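Local coordinates for cutm, flavoprotein of carbon monoxide dehydrogenase (Hydrogenophaga pseudoflava, PDB 1FFV), which probably passes electrons from its partner subunits to an outside acceptor through a bound flavin-adenine dinucleotide, as part of carbon monoxide dehydrogenase, at residues P92-A97 / G180-E184; P121-A127 / T217-A223; R144-P148 / L160-E165; T208-I214 / E230-K236. All coordinates share one frame; numbering follows the deposited sequence.

Contact 1: P92-A97 / G180-E184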
# COMPACT_ATOMS: atom_id res chain seq x y z
N PRO C 92 8.20 -48.44 -32.58
CA PRO C 92 7.90 -47.10 -33.10
C PRO C 92 6.47 -46.61 -32.86
O PRO C 92 6.25 -45.40 -32.71
CB PRO C 92 8.22 -47.24 -34.60
CG PRO C 92 8.11 -48.72 -34.86
CD PRO C 92 8.75 -49.30 -33.63
N LEU C 93 5.52 -47.54 -32.78
CA LEU C 93 4.12 -47.20 -32.54
C LEU C 93 3.93 -46.47 -31.22
O LEU C 93 3.26 -45.44 -31.17
CB LEU C 93 3.26 -48.47 -32.50
CG LEU C 93 1.78 -48.46 -32.91
CD1 LEU C 93 1.07 -49.57 -32.16
CD2 LEU C 93 1.10 -47.14 -32.64
N LEU C 94 4.49 -47.02 -30.14
CA LEU C 94 4.35 -46.41 -28.82
C LEU C 94 4.97 -45.03 -28.72
O LEU C 94 4.38 -44.12 -28.14
CB LEU C 94 4.92 -47.33 -27.74
CG LEU C 94 4.27 -48.70 -27.58
CD1 LEU C 94 4.79 -49.37 -26.31
CD2 LEU C 94 2.75 -48.56 -27.51
N ALA C 95 6.13 -44.87 -29.35
CA ALA C 95 6.84 -43.60 -29.34
C ALA C 95 6.06 -42.49 -30.06
O ALA C 95 5.97 -41.37 -29.57
CB ALA C 95 8.22 -43.77 -29.96
N GLU C 96 5.48 -42.82 -31.20
CA GLU C 96 4.73 -41.84 -31.97
C GLU C 96 3.35 -41.56 -31.40
O GLU C 96 2.91 -40.41 -31.37
CB GLU C 96 4.61 -42.28 -33.44
CG GLU C 96 5.89 -42.08 -34.24
CD GLU C 96 6.30 -40.61 -34.32
OE1 GLU C 96 5.55 -39.81 -34.94
OE2 GLU C 96 7.37 -40.27 -33.78
N ALA C 97 2.67 -42.61 -30.95
CA ALA C 97 1.34 -42.50 -30.39
C ALA C 97 1.33 -41.74 -29.08
O ALA C 97 0.35 -41.06 -28.75
CB ALA C 97 0.73 -43.88 -30.20
N GLY C 180 4.24 -53.02 -39.88
CA GLY C 180 3.51 -51.79 -40.14
C GLY C 180 2.69 -51.46 -38.90
O GLY C 180 2.31 -52.37 -38.15
N TRP C 181 2.38 -50.18 -38.71
CA TRP C 181 1.62 -49.76 -37.54
C TRP C 181 0.92 -48.42 -37.74
O TRP C 181 1.20 -47.70 -38.71
CB TRP C 181 2.56 -49.65 -36.34
CG TRP C 181 3.81 -48.89 -36.67
CD1 TRP C 181 4.96 -49.39 -37.24
CD2 TRP C 181 4.02 -47.48 -36.53
NE1 TRP C 181 5.85 -48.37 -37.47
CE2 TRP C 181 5.30 -47.19 -37.04
CE3 TRP C 181 3.24 -46.43 -36.02
CZ2 TRP C 181 5.83 -45.89 -37.06
CZ3 TRP C 181 3.76 -45.14 -36.04
CH2 TRP C 181 5.04 -44.88 -36.56
N ALA C 182 0.06 -48.06 -36.79
CA ALA C 182 -0.65 -46.80 -36.85
C ALA C 182 -1.58 -46.58 -35.67
O ALA C 182 -2.05 -47.54 -35.06
CB ALA C 182 -1.45 -46.70 -38.16
N TYR C 183 -1.78 -45.31 -35.33
CA TYR C 183 -2.71 -44.92 -34.28
C TYR C 183 -3.42 -43.68 -34.78
O TYR C 183 -2.84 -42.60 -34.82
CB TYR C 183 -2.03 -44.61 -32.95
CG TYR C 183 -3.04 -44.46 -31.84
CD1 TYR C 183 -4.00 -45.46 -31.62
CD2 TYR C 183 -3.09 -43.31 -31.04
CE1 TYR C 183 -4.98 -45.32 -30.64
CE2 TYR C 183 -4.08 -43.17 -30.04
CZ TYR C 183 -5.02 -44.18 -29.86
OH TYR C 183 -6.01 -44.09 -28.90
N GLU C 184 -4.65 -43.86 -35.24
CA GLU C 184 -5.44 -42.74 -35.74
C GLU C 184 -6.35 -42.29 -34.61
O GLU C 184 -7.19 -43.06 -34.14
CB GLU C 184 -6.28 -43.16 -36.95
CG GLU C 184 -5.47 -43.53 -38.19
CD GLU C 184 -4.72 -42.35 -38.80
OE1 GLU C 184 -5.31 -41.25 -38.93
OE2 GLU C 184 -3.54 -42.52 -39.15

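Contact 2: P121-A127 / T217-A223. With FAD (flavin-adenine dinucleotide), chain J.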
# COMPACT_ATOMS: atom_id res chain seq x y z
N PRO C 121 -11.73 -45.81 -20.71
CA PRO C 121 -11.90 -46.10 -22.14
C PRO C 121 -11.35 -44.94 -22.96
O PRO C 121 -10.99 -45.08 -24.12
CB PRO C 121 -13.42 -46.18 -22.31
CG PRO C 121 -13.93 -46.45 -20.93
CD PRO C 121 -13.03 -45.68 -20.03
N GLY C 122 -11.32 -43.76 -22.34
CA GLY C 122 -10.82 -42.59 -23.02
C GLY C 122 -9.32 -42.56 -23.21
O GLY C 122 -8.83 -41.86 -24.09
N ASN C 123 -8.58 -43.28 -22.37
CA ASN C 123 -7.12 -43.32 -22.46
C ASN C 123 -6.63 -44.06 -23.72
O ASN C 123 -7.35 -44.89 -24.28
CB ASN C 123 -6.53 -43.95 -21.19
CG ASN C 123 -6.51 -42.99 -20.00
OD1 ASN C 123 -5.96 -43.35 -18.96
ND2 ASN C 123 -7.06 -41.79 -20.15
N ASP C 124 -5.42 -43.74 -24.16
CA ASP C 124 -4.86 -44.34 -25.38
C ASP C 124 -4.06 -45.63 -25.21
O ASP C 124 -4.13 -46.53 -26.07
CB ASP C 124 -4.00 -43.31 -26.12
CG ASP C 124 -4.78 -42.07 -26.51
OD1 ASP C 124 -5.73 -42.17 -27.31
OD2 ASP C 124 -4.44 -40.98 -26.02
N HIS C 125 -3.30 -45.75 -24.13
CA HIS C 125 -2.49 -46.95 -23.92
C HIS C 125 -3.25 -48.26 -23.88
O HIS C 125 -2.70 -49.28 -24.27
CB HIS C 125 -1.58 -46.80 -22.71
CG HIS C 125 -0.37 -45.97 -22.98
ND1 HIS C 125 0.56 -46.32 -23.93
CD2 HIS C 125 0.04 -44.79 -22.47
CE1 HIS C 125 1.49 -45.38 -24.00
NE2 HIS C 125 1.20 -44.44 -23.12
N PRO C 126 -4.50 -48.26 -23.36
CA PRO C 126 -5.19 -49.55 -23.35
C PRO C 126 -5.26 -50.17 -24.77
O PRO C 126 -4.77 -51.28 -24.98
CB PRO C 126 -6.57 -49.18 -22.80
CG PRO C 126 -6.23 -48.13 -21.80
CD PRO C 126 -5.23 -47.27 -22.54
N ALA C 127 -5.77 -49.43 -25.75
CA ALA C 127 -5.85 -49.95 -27.12
C ALA C 127 -4.45 -50.22 -27.68
O ALA C 127 -4.22 -51.25 -28.32
CB ALA C 127 -6.61 -49.00 -28.04
N THR C 217 -10.25 -47.29 -29.41
CA THR C 217 -10.26 -46.37 -28.27
C THR C 217 -11.54 -45.54 -28.13
O THR C 217 -12.02 -44.96 -29.10
CB THR C 217 -9.08 -45.37 -28.35
OG1 THR C 217 -7.84 -46.08 -28.33
CG2 THR C 217 -9.11 -44.38 -27.16
N ASN C 218 -12.04 -45.47 -26.90
CA ASN C 218 -13.22 -44.71 -26.51
C ASN C 218 -14.54 -44.95 -27.25
O ASN C 218 -15.35 -44.03 -27.40
CB ASN C 218 -12.89 -43.21 -26.51
CG ASN C 218 -13.57 -42.47 -25.35
OD1 ASN C 218 -14.12 -43.11 -24.45
ND2 ASN C 218 -13.51 -41.14 -25.36
N VAL C 219 -14.79 -46.19 -27.65
CA VAL C 219 -16.03 -46.52 -28.36
C VAL C 219 -16.82 -47.64 -27.69
O VAL C 219 -17.70 -48.25 -28.29
CB VAL C 219 -15.75 -46.84 -29.85
CG1 VAL C 219 -15.29 -45.60 -30.57
CG2 VAL C 219 -14.72 -47.94 -29.98
N ALA C 220 -16.52 -47.86 -26.41
CA ALA C 220 -17.17 -48.88 -25.58
C ALA C 220 -16.72 -48.62 -24.14
O ALA C 220 -15.86 -47.77 -23.91
CB ALA C 220 -16.76 -50.27 -26.02
N PRO C 221 -17.30 -49.33 -23.15
CA PRO C 221 -16.88 -49.11 -21.76
C PRO C 221 -15.41 -49.44 -21.48
O PRO C 221 -14.88 -49.11 -20.42
CB PRO C 221 -17.83 -50.02 -20.98
CG PRO C 221 -19.07 -50.02 -21.82
CD PRO C 221 -18.50 -50.18 -23.21
N THR C 222 -14.75 -50.09 -22.45
CA THR C 222 -13.35 -50.48 -22.34
C THR C 222 -12.72 -50.41 -23.73
O THR C 222 -13.43 -50.31 -24.73
CB THR C 222 -13.19 -51.96 -21.88
OG1 THR C 222 -13.70 -52.85 -22.89
CG2 THR C 222 -13.94 -52.21 -20.59
N ALA C 223 -11.40 -50.48 -23.78
CA ALA C 223 -10.70 -50.50 -25.05
C ALA C 223 -11.08 -51.86 -25.63
O ALA C 223 -11.24 -52.82 -24.88
CB ALA C 223 -9.21 -50.41 -24.84
PA FAD J . -2.41 -41.67 -11.57
O1A FAD J . -1.80 -42.00 -10.27
O2A FAD J . -2.99 -40.46 -11.75
O5B FAD J . -3.45 -42.73 -11.71
C5B FAD J . -3.10 -44.10 -11.63
C4B FAD J . -4.38 -44.89 -11.36
O4B FAD J . -3.95 -46.28 -11.55
C3B FAD J . -4.85 -44.93 -9.93
O3B FAD J . -6.07 -45.54 -9.72
C2B FAD J . -3.64 -45.56 -9.29
O2B FAD J . -3.92 -45.96 -7.99
C1B FAD J . -3.38 -46.70 -10.23
N9A FAD J . -1.99 -46.97 -10.56
C8A FAD J . -1.06 -46.09 -11.05
N7A FAD J . 0.12 -46.65 -11.26
C5A FAD J . -0.05 -47.96 -10.89
C6A FAD J . 0.87 -49.09 -10.89
N6A FAD J . 2.12 -49.03 -11.27
N1A FAD J . 0.32 -50.26 -10.44
C2A FAD J . -0.96 -50.36 -10.03
N3A FAD J . -1.87 -49.39 -10.00
C4A FAD J . -1.37 -48.20 -10.45
N1 FAD J . -4.46 -39.88 -21.21
C2 FAD J . -4.55 -40.40 -22.42
O2 FAD J . -4.38 -41.56 -22.61
N3 FAD J . -4.86 -39.63 -23.56
C4 FAD J . -5.08 -38.28 -23.48
O4 FAD J . -5.34 -37.65 -24.48
C4X FAD J . -4.99 -37.69 -22.15
N5 FAD J . -5.19 -36.38 -22.01
C5X FAD J . -5.09 -35.87 -20.75
C6 FAD J . -5.31 -34.50 -20.61
C7 FAD J . -5.23 -33.89 -19.40
C7M FAD J . -5.48 -32.40 -19.28
C8 FAD J . -4.91 -34.65 -18.22
C8M FAD J . -4.82 -34.00 -16.86
C9 FAD J . -4.68 -36.03 -18.34
C9A FAD J . -4.77 -36.63 -19.59
N10 FAD J . -4.55 -38.03 -19.78
C10 FAD J . -4.66 -38.55 -21.02
C1' FAD J . -4.19 -38.87 -18.60
C2' FAD J . -2.69 -39.31 -18.23
O2' FAD J . -2.58 -39.67 -19.58
C3' FAD J . -3.39 -40.06 -17.11
O3' FAD J . -2.34 -39.17 -16.66
C4' FAD J . -2.62 -41.03 -16.23
O4' FAD J . -3.85 -41.60 -16.80
C5' FAD J . -3.16 -41.78 -15.00
O5' FAD J . -1.57 -42.03 -15.11
P FAD J . -0.75 -41.50 -13.93
O1P FAD J . 0.68 -42.01 -14.21
O2P FAD J . -0.82 -40.13 -13.78
O3P FAD J . -1.34 -42.06 -12.70
O HOH W 1 -7.48 -47.17 -25.76

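Contact 3: R144-P148 / L160-E165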
# COMPACT_ATOMS: atom_id res chain seq x y z
N ARG C 144 4.62 -62.51 -8.07
CA ARG C 144 4.32 -61.87 -9.34
C ARG C 144 3.49 -62.75 -10.26
O ARG C 144 3.49 -63.97 -10.13
CB ARG C 144 5.61 -61.43 -10.03
CG ARG C 144 6.34 -60.33 -9.29
CD ARG C 144 7.53 -59.81 -10.05
NE ARG C 144 8.13 -58.67 -9.36
CZ ARG C 144 9.08 -57.89 -9.87
NH1 ARG C 144 9.55 -58.11 -11.09
NH2 ARG C 144 9.55 -56.88 -9.16
N ARG C 145 2.75 -62.10 -11.15
CA ARG C 145 1.92 -62.78 -12.13
C ARG C 145 1.88 -61.87 -13.35
O ARG C 145 1.92 -60.64 -13.21
CB ARG C 145 0.49 -63.00 -11.60
CG ARG C 145 -0.35 -61.73 -11.49
CD ARG C 145 -1.59 -61.92 -10.63
NE ARG C 145 -2.80 -62.14 -11.42
CZ ARG C 145 -3.91 -61.40 -11.36
NH1 ARG C 145 -3.99 -60.35 -10.55
NH2 ARG C 145 -4.96 -61.74 -12.07
N THR C 146 1.88 -62.47 -14.53
CA THR C 146 1.82 -61.70 -15.76
C THR C 146 0.50 -61.96 -16.46
O THR C 146 0.08 -63.11 -16.62
CB THR C 146 3.00 -62.02 -16.69
OG1 THR C 146 4.23 -61.70 -16.04
CG2 THR C 146 2.90 -61.22 -17.97
N VAL C 147 -0.16 -60.88 -16.86
CA VAL C 147 -1.43 -60.96 -17.56
C VAL C 147 -1.35 -60.21 -18.88
O VAL C 147 -0.57 -59.25 -19.01
CB VAL C 147 -2.58 -60.39 -16.70
CG1 VAL C 147 -2.80 -61.28 -15.47
CG2 VAL C 147 -2.27 -58.96 -16.27
N PRO C 148 -2.10 -60.66 -19.91
CA PRO C 148 -2.09 -60.01 -21.23
C PRO C 148 -2.93 -58.74 -21.27
O PRO C 148 -3.90 -58.60 -20.53
CB PRO C 148 -2.68 -61.08 -22.13
CG PRO C 148 -3.70 -61.71 -21.25
CD PRO C 148 -2.94 -61.87 -19.94
N LEU C 160 -7.87 -56.20 -14.38
CA LEU C 160 -7.57 -57.46 -13.69
C LEU C 160 -6.74 -57.21 -12.42
O LEU C 160 -6.61 -58.08 -11.55
CB LEU C 160 -6.83 -58.39 -14.65
CG LEU C 160 -7.49 -59.69 -15.14
CD1 LEU C 160 -8.99 -59.62 -15.18
CD2 LEU C 160 -6.92 -60.02 -16.52
N LEU C 161 -6.21 -56.00 -12.31
CA LEU C 161 -5.39 -55.59 -11.17
C LEU C 161 -6.17 -55.73 -9.85
O LEU C 161 -7.31 -55.29 -9.75
CB LEU C 161 -4.96 -54.14 -11.38
CG LEU C 161 -3.71 -53.51 -10.80
CD1 LEU C 161 -2.50 -54.42 -10.90
CD2 LEU C 161 -3.47 -52.21 -11.58
N GLU C 162 -5.55 -56.37 -8.87
CA GLU C 162 -6.16 -56.57 -7.56
C GLU C 162 -5.77 -55.38 -6.67
O GLU C 162 -4.72 -54.77 -6.87
CB GLU C 162 -5.65 -57.89 -6.96
CG GLU C 162 -6.69 -58.71 -6.22
CD GLU C 162 -7.77 -59.28 -7.14
OE1 GLU C 162 -7.44 -59.91 -8.16
OE2 GLU C 162 -8.96 -59.11 -6.81
N GLU C 163 -6.61 -55.07 -5.68
CA GLU C 163 -6.35 -53.95 -4.77
C GLU C 163 -5.03 -53.99 -4.01
O GLU C 163 -4.57 -52.96 -3.51
CB GLU C 163 -7.49 -53.80 -3.77
CG GLU C 163 -8.80 -53.35 -4.38
CD GLU C 163 -9.82 -52.98 -3.32
OE1 GLU C 163 -9.97 -53.73 -2.33
OE2 GLU C 163 -10.47 -51.92 -3.48
N ASN C 164 -4.44 -55.17 -3.90
CA ASN C 164 -3.17 -55.30 -3.20
C ASN C 164 -2.00 -55.55 -4.15
O ASN C 164 -0.95 -56.04 -3.74
CB ASN C 164 -3.24 -56.39 -2.11
CG ASN C 164 -3.66 -57.76 -2.65
OD1 ASN C 164 -3.69 -57.99 -3.86
ND2 ASN C 164 -3.98 -58.68 -1.75
N GLU C 165 -2.17 -55.19 -5.42
CA GLU C 165 -1.11 -55.37 -6.40
C GLU C 165 -0.56 -54.06 -6.94
O GLU C 165 -1.23 -53.02 -6.90
CB GLU C 165 -1.59 -56.22 -7.58
CG GLU C 165 -1.80 -57.68 -7.27
CD GLU C 165 -2.34 -58.42 -8.47
OE1 GLU C 165 -3.33 -57.94 -9.06
OE2 GLU C 165 -1.79 -59.47 -8.84

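Contact 4: T208-I214 / E230-K236. Unlike the reference sequence in segment 230-236: Glu230 (reference Arg), Ala231 (reference Ser), Ala232 (reference Arg).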
# COMPACT_ATOMS: atom_id res chain seq x y z
N THR C 208 -0.47 -59.84 -49.35
CA THR C 208 -1.45 -60.20 -48.32
C THR C 208 -1.04 -59.85 -46.89
O THR C 208 0.14 -59.64 -46.60
CB THR C 208 -1.79 -61.73 -48.35
OG1 THR C 208 -0.72 -62.48 -47.75
CG2 THR C 208 -1.99 -62.21 -49.79
N VAL C 209 -2.02 -59.79 -46.00
CA VAL C 209 -1.78 -59.48 -44.60
C VAL C 209 -1.41 -60.78 -43.88
O VAL C 209 -2.21 -61.72 -43.84
CB VAL C 209 -3.04 -58.87 -43.94
CG1 VAL C 209 -2.82 -58.66 -42.45
CG2 VAL C 209 -3.41 -57.56 -44.62
N SER C 210 -0.20 -60.84 -43.34
CA SER C 210 0.28 -62.03 -42.63
C SER C 210 0.11 -61.97 -41.10
O SER C 210 0.17 -63.00 -40.43
CB SER C 210 1.74 -62.32 -42.99
OG SER C 210 2.59 -61.24 -42.68
N HIS C 211 -0.11 -60.77 -40.57
CA HIS C 211 -0.29 -60.55 -39.14
C HIS C 211 -1.14 -59.29 -38.93
O HIS C 211 -0.89 -58.27 -39.57
CB HIS C 211 1.07 -60.40 -38.45
CG HIS C 211 0.99 -59.91 -37.04
ND1 HIS C 211 0.74 -60.75 -35.97
CD2 HIS C 211 1.13 -58.67 -36.52
CE1 HIS C 211 0.74 -60.04 -34.85
NE2 HIS C 211 0.97 -58.78 -35.16
N ILE C 212 -2.11 -59.36 -38.02
CA ILE C 212 -2.97 -58.20 -37.78
C ILE C 212 -3.56 -58.08 -36.37
O ILE C 212 -4.09 -59.05 -35.81
CB ILE C 212 -4.11 -58.15 -38.85
CG1 ILE C 212 -4.92 -56.85 -38.73
CG2 ILE C 212 -5.02 -59.37 -38.73
CD1 ILE C 212 -4.13 -55.60 -39.05
N ARG C 213 -3.43 -56.89 -35.79
CA ARG C 213 -3.96 -56.56 -34.47
C ARG C 213 -4.71 -55.25 -34.63
O ARG C 213 -4.12 -54.25 -35.05
CB ARG C 213 -2.85 -56.31 -33.45
CG ARG C 213 -2.40 -57.50 -32.60
CD ARG C 213 -3.44 -58.60 -32.44
NE ARG C 213 -2.78 -59.81 -31.96
CZ ARG C 213 -2.56 -60.90 -32.70
NH1 ARG C 213 -2.96 -60.94 -33.96
NH2 ARG C 213 -1.86 -61.91 -32.20
N ILE C 214 -6.00 -55.25 -34.30
CA ILE C 214 -6.82 -54.05 -34.39
C ILE C 214 -7.47 -53.78 -33.04
O ILE C 214 -8.12 -54.67 -32.47
CB ILE C 214 -7.94 -54.21 -35.46
CG1 ILE C 214 -7.34 -54.51 -36.83
CG2 ILE C 214 -8.77 -52.94 -35.53
CD1 ILE C 214 -8.36 -54.87 -37.89
N GLU C 230 -10.11 -58.37 -37.56
CA GLU C 230 -8.81 -58.95 -37.91
C GLU C 230 -9.01 -60.06 -38.93
O GLU C 230 -8.28 -60.15 -39.92
CB GLU C 230 -8.11 -59.51 -36.66
CG GLU C 230 -7.56 -58.45 -35.71
CD GLU C 230 -6.99 -59.02 -34.41
OE1 GLU C 230 -6.81 -58.22 -33.46
OE2 GLU C 230 -6.74 -60.24 -34.31
N ALA C 231 -10.05 -60.87 -38.72
CA ALA C 231 -10.37 -61.99 -39.59
C ALA C 231 -10.77 -61.56 -40.99
O ALA C 231 -10.75 -62.35 -41.93
CB ALA C 231 -11.48 -62.84 -38.97
N ALA C 232 -11.16 -60.29 -41.13
CA ALA C 232 -11.54 -59.78 -42.44
C ALA C 232 -10.31 -59.52 -43.29
O ALA C 232 -10.41 -59.36 -44.50
CB ALA C 232 -12.36 -58.50 -42.29
N LEU C 233 -9.14 -59.53 -42.65
CA LEU C 233 -7.89 -59.26 -43.34
C LEU C 233 -6.85 -60.38 -43.39
O LEU C 233 -6.19 -60.55 -44.41
CB LEU C 233 -7.22 -58.02 -42.75
CG LEU C 233 -8.02 -56.72 -42.81
CD1 LEU C 233 -7.63 -55.84 -41.64
CD2 LEU C 233 -7.78 -56.02 -44.16
N LEU C 234 -6.69 -61.12 -42.28
CA LEU C 234 -5.68 -62.18 -42.19
C LEU C 234 -5.63 -63.20 -43.33
O LEU C 234 -6.60 -63.91 -43.59
CB LEU C 234 -5.79 -62.94 -40.86
CG LEU C 234 -4.52 -63.05 -40.00
CD1 LEU C 234 -4.58 -64.29 -39.13
CD2 LEU C 234 -3.25 -63.08 -40.85
N GLY C 235 -4.47 -63.27 -43.98
CA GLY C 235 -4.26 -64.20 -45.08
C GLY C 235 -4.95 -63.81 -46.37
O GLY C 235 -5.05 -64.61 -47.30
N LYS C 236 -5.44 -62.58 -46.43
CA LYS C 236 -6.13 -62.06 -47.60
C LYS C 236 -5.35 -60.91 -48.22
O LYS C 236 -4.52 -60.29 -47.55
CB LYS C 236 -7.53 -61.57 -47.21
CG LYS C 236 -8.46 -62.67 -46.74
CD LYS C 236 -9.64 -62.08 -45.99
CE LYS C 236 -10.79 -63.07 -45.90
NZ LYS C 236 -11.51 -63.19 -47.21

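Contact 1: P92-A97 / G180-E184
Trp181 lies against the first turn of helix 92-97, and Tyr183 meets its last residue, Ala97. The motif is a helix packed on an edge strand of a four-stranded antiparallel sheet, as counted within this chain; the two axes run 23° from parallel and come within 8.3 Å. The helix belongs to the FAD-binding family region and the strand to the C-terminal one, so the contact joins the two. The tight part is Leu93 and Pro92 against the indole. A chi1 of 48° sets Trp181 CG between its backbone N and carbonyl carbon and presents one indole face to both residues. Leu93 CG stands anti to the backbone N (chi1 -151°), which brings it 3.7 Å from Trp181 CB, while Leu93 CA makes an off-centre CH-pi contact 4.2 Å from the centroid of the six-membered ring. Leu93 CD2 then reaches Tyr183 CB at 4.0 Å, and Leu128 of helix 125-131 packs on Leu93, Ala97 and Tyr183 alike. Toward solvent the fit loosens: exposed Glu96 lends only its CB and CG, the latter 3.7 Å from Trp181 CH2, before its chain bends at chi2 and takes the carboxylate away to Lys99. Arg285 adds a cation-pi contact with Trp181. Pro92 CB stands 3.4 Å above the Trp181 ring plane, offset toward the rim, while Pro92 CG lies 3.5 Å from Trp181 NE1.

Contact 2: P121-A127 / T217-A223
With chi1 at -60°, Thr217 turns CG2 anti to the backbone N and into the bend of Pro121-Asp124, 3.4 Å from Asn123 O; OG1, beside the backbone N, comes 3.2 Å from Ala127 CB. Asp124 has a similar chi1 (-59°), but turns OD2 to the flavin. A water bridges the segments: it donates to Asn123 O at 2.7 Å, accepts from Ala127 N at 2.8 Å and bonds Thr217 OG1, which is also hydrogen-bonded to Tyr183 OH. Around this centre, Ala223 CB packs on Pro126 CB at 3.6 Å, and Asn218 N makes a weak hydrogen bond to Pro121 O. The loop after strand 208-217 thus backs the turn entering helix 125-131, a wall of the FAD pocket. Asp124 holds the pyrimidine part of the flavin at two points: its N donates to FAD O2 at 2.9 Å, and FAD N3 donates to its OD2 at 2.8 Å, both bonds close to straight at 161°. Asn123 lays CG 3.7 Å from FAD O2, and with an alanine here the pyrimidine ring would probably lose that carboxamide flank and have a gap beside it. Lys185 also pairs with Asp124 OD2, and Tyr183 OH bonds OD1. The paired donor and acceptor would fix the isoalloxazine's orientation, and the charges gathered there may tune its reduction potential.

Contact 3: R144-P148 / L160-E165
Arg145 on strand 143-148, an edge strand of its sheet within this chain, reaches across to Glu165, which closes the loop ahead of strand 166-173. Arg145 CG lies between the backbone N and the carbonyl carbon (chi1 71°), and a bend at chi3 (-99°) brings the guanidinium round until NH1 faces both carboxylate oxygens. The bond to Glu165 OE2, 2.9 Å from Arg145 NH1, is almost straight at 175° and enters on the syn side, with the oxygen in the guanidinium plane. Glu165 OE1 is equally near NH1 and completes the salt bridge, the two flat groups being nearly coplanar. Glu165 reaches this place with a chain extended beyond CG, and Leu138 of the intervening strand 135-140 touches it. Glu165 is also tied to its own loop: Glu162 N donates to the anti lone pair of Glu165 OE1 at 2.7 Å, and Glu165 N returns a 3.0 Å bond to Glu162 O, closing a type I beta turn. Glu162 OE1 stands 4.2 Å from Arg145 NH1, well out of the guanidinium plane, so only charge links the two. Nearby, Val147 CB meets Leu160 CD2 loosely at 4.4 Å, with Phe152 against both residues. Next to Leu160, Leu161 touches the FAD. The buried carboxylate of Glu165, met by an arginine and a backbone N-H, is likely to stay ionised, tying the loop beside the cofactor to the sheet edge.

Contact 4: T208-I214 / E230-K236
Ile212 is one bump of strand 208-214: its CG2 fits between Glu230 CB, 3.7 Å away, and Leu234 CG, at 3.9 Å. Leu233 wedges CD1 into the notch between Ile212 CG1 and Ile214 CD1, the latter 3.9 Å off, crossing both isoleucines at about a right angle, and Val209 CB packs on Leu233 O at 3.6 Å. Leu234 points its CB from the strand, yet its CD2 returns to touch Val209 O and Ser210 O, 3.4 Å from each, at a classic beta bulge where Ser210 and His211 both face Arg203. The type II turn Leu233-Lys236 then draws close to the strand's start: Gly235 N donates to Val209 O at 2.7 Å, and Lys236 O accepts from Val209 N. Glu230, extended beyond CG, runs alongside Ile214 in the opposite sense and takes Ile214 N on OE1 at 3.2 Å. Arg213 doubles back through chi2 (-24°), so that NH1 donates to Ile212 O at 2.9 Å from above the carbonyl plane; its long salt bridge to Glu230 OE2 is one of charge alone. Arg213 NH2 also pairs with Glu133, and Arg225 with Glu230 OE2; a leucine in place of Arg213 would probably leave Ile212 O without this donor and Glu133 without this charged partner. Leu279 of helix 264-285 packs on Ile212, Ile214 and Leu233, helix 240-252 abuts Leu233, and strand 196-205 flanks 208-214.

How the contacts relate
Three of the four contacts lie at or near the FAD. Contact 2 holds the flavin end, and contact 1 meets contact 2 through Tyr183, whose OH is 2.5 Å from Asp124 OD1 and 2.8 Å from Thr217 OG1, both probable hydrogen bonds; contact 1 therefore supplies a second shell behind the residue binding the flavin. Contact 3 is nested along the chain inside contact 2, nearest atoms about 9 Å apart, and flanks the cofactor, the Glu165 side chain lying about 6 Å from it. Contact 4 is farther off, its centre about 22 Å from that of contact 2, but its strand 208-217 runs on to Thr217 and shares a sheet with contact 1.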